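Local coordinates for bottromycin amidohydrolase (Streptomyces purpureus, PDB 6I5S), which probably hydrolyses a thiazoline-bearing intermediate of bottromycin biosynthesis as a zinc-dependent amidohydrolase, acting as gatekeeper of that pathway, at residues R225-L230 against H267-T272. Sequence-based numbering, arbitrary orientation. Where two conformers were deposited one is given.
Sequences RSTEHL and HFVCPT. With ZN (zinc ion), chain B.
The imidazole of H229, just past its strand, links T272, the residue before helix 273-280, to the metal: ND1 gives a nearly straight hydrogen bond to T272 OG1, 2.7 Å away in the ring plane, leaving NE2 to bind zinc at 2.2 Å. Histidine suits the place because its two nitrogens serve hydroxyl and metal at once, together holding the ring's rotation. In T272, chi1 67° sets OG1 between backbone N and carbonyl carbon, facing the ring edge; the hydroxyl also donates weakly to P271 O. Packing is close around buried H229, E228 and C270, where backbone bonds run from H229 N to C270 O (2.8 Å) and from C270 N to T227 O (3.0 Å). Strands 226-228 and 268-270 run parallel, consistent with neighbouring strands of the metal-dependent amidohydrolase barrel, whose metal ligands sit at the C-terminal strand ends; H210 and carboxylated lysine 183 complete this zinc's protein ligands. The E228 chain, bent at chi2, brings OE1 alongside CB of slim C270 (3.1 Å), while S226 OG donates to OE2. R115 and H94 also hold this carboxylate; an alanine replacing E228 would probably leave R115 without its salt-bridge partner, S226 OG without this acceptor and H94 less firmly oriented. On the other face branched L230 touches both V269 CG1, through CD2 (3.7 Å), and P271 CB. By contrast, the R225/F268 end is looser: water bridges R225 O and F268 N, and partly exposed F268 turns its ring edge to R225 O.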
ATOM      1  N   ARG A 225       6.524  -8.225  12.858  1.00 27.25           N
ATOM      2  CA  ARG A 225       6.609  -8.715  11.490  1.00 26.45           C
ATOM      3  C   ARG A 225       7.029  -7.597  10.541  1.00 24.82           C
ATOM      4  O   ARG A 225       7.808  -7.830   9.610  1.00 28.53           O
ATOM      5  CB  ARG A 225       5.274  -9.308  11.051  1.00 25.36           C
ATOM      6  CG  ARG A 225       5.046  -9.549   9.502  1.00 29.69           C
ATOM      7  CD  ARG A 225       5.858 -10.702   9.020  1.00 31.24           C
ATOM      8  NE  ARG A 225       5.497 -11.918   9.708  1.00 34.77           N
ATOM      9  CZ  ARG A 225       4.475 -12.694   9.430  1.00 37.02           C
ATOM     10  NH1 ARG A 225       3.611 -12.395   8.464  1.00 31.67           N
ATOM     11  NH2 ARG A 225       4.314 -13.780  10.167  1.00 39.39           N
ATOM     12  N   SER A 226       6.553  -6.381  10.792  1.00 28.13           N
ATOM     13  CA  SER A 226       7.029  -5.225  10.060  1.00 26.55           C
ATOM     14  C   SER A 226       6.903  -3.998  10.960  1.00 27.78           C
ATOM     15  O   SER A 226       6.107  -3.968  11.899  1.00 27.07           O
ATOM     16  CB  SER A 226       6.249  -4.975   8.749  1.00 24.47           C
ATOM     17  OG  SER A 226       4.916  -4.492   9.035  1.00 27.39           O
ATOM     18  N   THR A 227       7.687  -2.979  10.639  1.00 27.76           N
ATOM     19  CA  THR A 227       7.610  -1.663  11.286  1.00 26.99           C
ATOM     20  C   THR A 227       7.419  -0.603  10.205  1.00 30.12           C
ATOM     21  O   THR A 227       7.911  -0.741   9.064  1.00 27.96           O
ATOM     22  CB  THR A 227       8.838  -1.315  12.127  1.00 27.12           C
ATOM     23  OG1 THR A 227      10.040  -1.354  11.337  1.00 28.92           O
ATOM     24  CG2 THR A 227       8.998  -2.352  13.309  1.00 29.03           C
ATOM     25  N   GLU A 228       6.615   0.409  10.554  1.00 24.76           N
ATOM     26  CA  GLU A 228       6.124   1.385   9.594  1.00 26.07           C
ATOM     27  C   GLU A 228       6.743   2.765   9.834  1.00 25.64           C
ATOM     28  O   GLU A 228       7.000   3.178  10.975  1.00 28.18           O
ATOM     29  CB  GLU A 228       4.592   1.514   9.659  1.00 36.34           C
ATOM     30  CG  GLU A 228       3.839   0.144   9.748  1.00 42.79           C
ATOM     31  CD  GLU A 228       4.093  -0.675   8.528  1.00 37.42           C
ATOM     32  OE1 GLU A 228       3.803  -0.143   7.432  1.00 37.72           O
ATOM     33  OE2 GLU A 228       4.595  -1.814   8.642  1.00 34.26           O
ATOM     34  N   HIS A 229       6.886   3.485   8.738  1.00 26.34           N
ATOM     35  CA  HIS A 229       7.201   4.921   8.698  1.00 26.12           C
ATOM     36  C   HIS A 229       8.616   5.242   9.140  1.00 25.34           C
ATOM     37  O   HIS A 229       8.943   6.434   9.287  1.00 25.54           O
ATOM     38  CB  HIS A 229       6.235   5.744   9.574  1.00 26.03           C
ATOM     39  CG  HIS A 229       4.792   5.405   9.435  1.00 29.87           C
ATOM     40  ND1 HIS A 229       4.107   5.479   8.241  1.00 29.92           N
ATOM     41  CD2 HIS A 229       3.872   5.034  10.375  1.00 33.29           C
ATOM     42  CE1 HIS A 229       2.844   5.132   8.442  1.00 32.28           C
ATOM     43  NE2 HIS A 229       2.677   4.872   9.724  1.00 28.21           N
ATOM     44  N   LEU A 230       9.489   4.246   9.302  1.00 28.45           N
ATOM     45  CA  LEU A 230      10.815   4.405   9.911  1.00 29.45           C
ATOM     46  C   LEU A 230      10.748   4.842  11.378  1.00 29.71           C
ATOM     47  O   LEU A 230      11.788   5.168  11.969  1.00 29.77           O
ATOM     48  CB  LEU A 230      11.689   5.385   9.081  1.00 24.22           C
ATOM     49  CG  LEU A 230      11.956   4.963   7.637  1.00 26.72           C
ATOM     50  CD1 LEU A 230      12.796   6.035   6.930  1.00 31.15           C
ATOM     51  CD2 LEU A 230      12.675   3.632   7.610  1.00 30.06           C
ATOM     52  N   HIS A 267      14.482  -7.906   8.311  1.00 27.51           N
ATOM     53  CA  HIS A 267      13.208  -7.425   8.801  0.54 28.12           C
ATOM     54  C   HIS A 267      12.529  -6.518   7.777  1.00 29.38           C
ATOM     55  O   HIS A 267      13.184  -5.820   6.993  1.00 31.93           O
ATOM     56  CB  HIS A 267      13.427  -6.728  10.125  0.54 34.11           C
ATOM     57  CG  HIS A 267      13.914  -7.674  11.181  0.54 35.38           C
ATOM     58  ND1 HIS A 267      15.154  -7.571  11.763  0.54 34.87           N
ATOM     59  CD2 HIS A 267      13.348  -8.798  11.700  0.54 29.49           C
ATOM     60  CE1 HIS A 267      15.323  -8.561  12.621  0.54 29.91           C
ATOM     61  NE2 HIS A 267      14.239  -9.314  12.610  0.54 34.08           N
ATOM     62  N   PHE A 268      11.188  -6.563   7.778  1.00 27.21           N
ATOM     63  CA  PHE A 268      10.373  -5.847   6.812  1.00 25.25           C
ATOM     64  C   PHE A 268      10.166  -4.430   7.305  1.00 29.99           C
ATOM     65  O   PHE A 268       9.708  -4.236   8.432  1.00 26.48           O
ATOM     66  CB  PHE A 268       9.032  -6.504   6.617  1.00 25.94           C
ATOM     67  CG  PHE A 268       9.113  -7.886   5.984  1.00 28.32           C
ATOM     68  CD1 PHE A 268       9.183  -8.027   4.620  1.00 31.38           C
ATOM     69  CD2 PHE A 268       9.180  -9.016   6.770  1.00 31.92           C
ATOM     70  CE1 PHE A 268       9.261  -9.275   4.042  1.00 29.90           C
ATOM     71  CE2 PHE A 268       9.233 -10.263   6.205  1.00 34.89           C
ATOM     72  CZ  PHE A 268       9.265 -10.393   4.827  1.00 34.98           C
ATOM     73  N   VAL A 269      10.481  -3.454   6.444  1.00 28.18           N
ATOM     74  CA  VAL A 269      10.413  -2.028   6.748  1.00 24.67           C
ATOM     75  C   VAL A 269       9.557  -1.354   5.678  1.00 27.17           C
ATOM     76  O   VAL A 269       9.868  -1.464   4.507  1.00 26.54           O
ATOM     77  CB  VAL A 269      11.825  -1.404   6.784  1.00 28.66           C
ATOM     78  CG1 VAL A 269      11.734   0.100   6.899  1.00 30.42           C
ATOM     79  CG2 VAL A 269      12.598  -1.999   7.928  1.00 29.65           C
ATOM     80  N   CYS A 270       8.504  -0.650   6.086  1.00 26.04           N
ATOM     81  CA  CYS A 270       7.585   0.047   5.185  1.00 26.55           C
ATOM     82  C   CYS A 270       7.688   1.537   5.487  1.00 29.83           C
ATOM     83  O   CYS A 270       7.002   2.044   6.373  1.00 29.80           O
ATOM     84  CB  CYS A 270       6.148  -0.479   5.370  1.00 27.56           C
ATOM     85  SG  CYS A 270       5.032   0.258   4.220  1.00 30.46           S
ATOM     86  N   PRO A 271       8.533   2.288   4.762  1.00 26.99           N
ATOM     87  CA  PRO A 271       8.848   3.666   5.199  1.00 25.90           C
ATOM     88  C   PRO A 271       7.794   4.713   4.870  1.00 26.34           C
ATOM     89  O   PRO A 271       7.839   5.808   5.448  1.00 26.29           O
ATOM     90  CB  PRO A 271      10.180   3.970   4.480  1.00 28.32           C
ATOM     91  CG  PRO A 271      10.208   3.046   3.285  1.00 31.03           C
ATOM     92  CD  PRO A 271       9.463   1.775   3.738  1.00 27.58           C
ATOM     93  N   THR A 272       6.875   4.429   3.949  1.00 26.37           N
ATOM     94  CA  THR A 272       5.845   5.362   3.495  1.00 24.39           C
ATOM     95  C   THR A 272       6.411   6.753   3.267  1.00 28.09           C
ATOM     96  O   THR A 272       5.929   7.748   3.796  1.00 26.73           O
ATOM     97  CB  THR A 272       4.631   5.422   4.432  1.00 27.90           C
ATOM     98  OG1 THR A 272       4.976   5.989   5.684  1.00 29.03           O
ATOM     99  CG2 THR A 272       4.066   4.050   4.700  1.00 30.96           C
TER
HETATM  100 ZN    ZN B 501       0.992   5.104  11.099  0.61 35.03          ZN
HETATM  101  O   HOH W   1      10.369  -8.640  10.052  1.00 33.99           O
HETATM  102  O   HOH W   2      -0.500   6.389  11.945  1.00 60.36           O
HETATM  103  O   HOH W   3      -0.204   6.006   9.439  1.00 39.82           O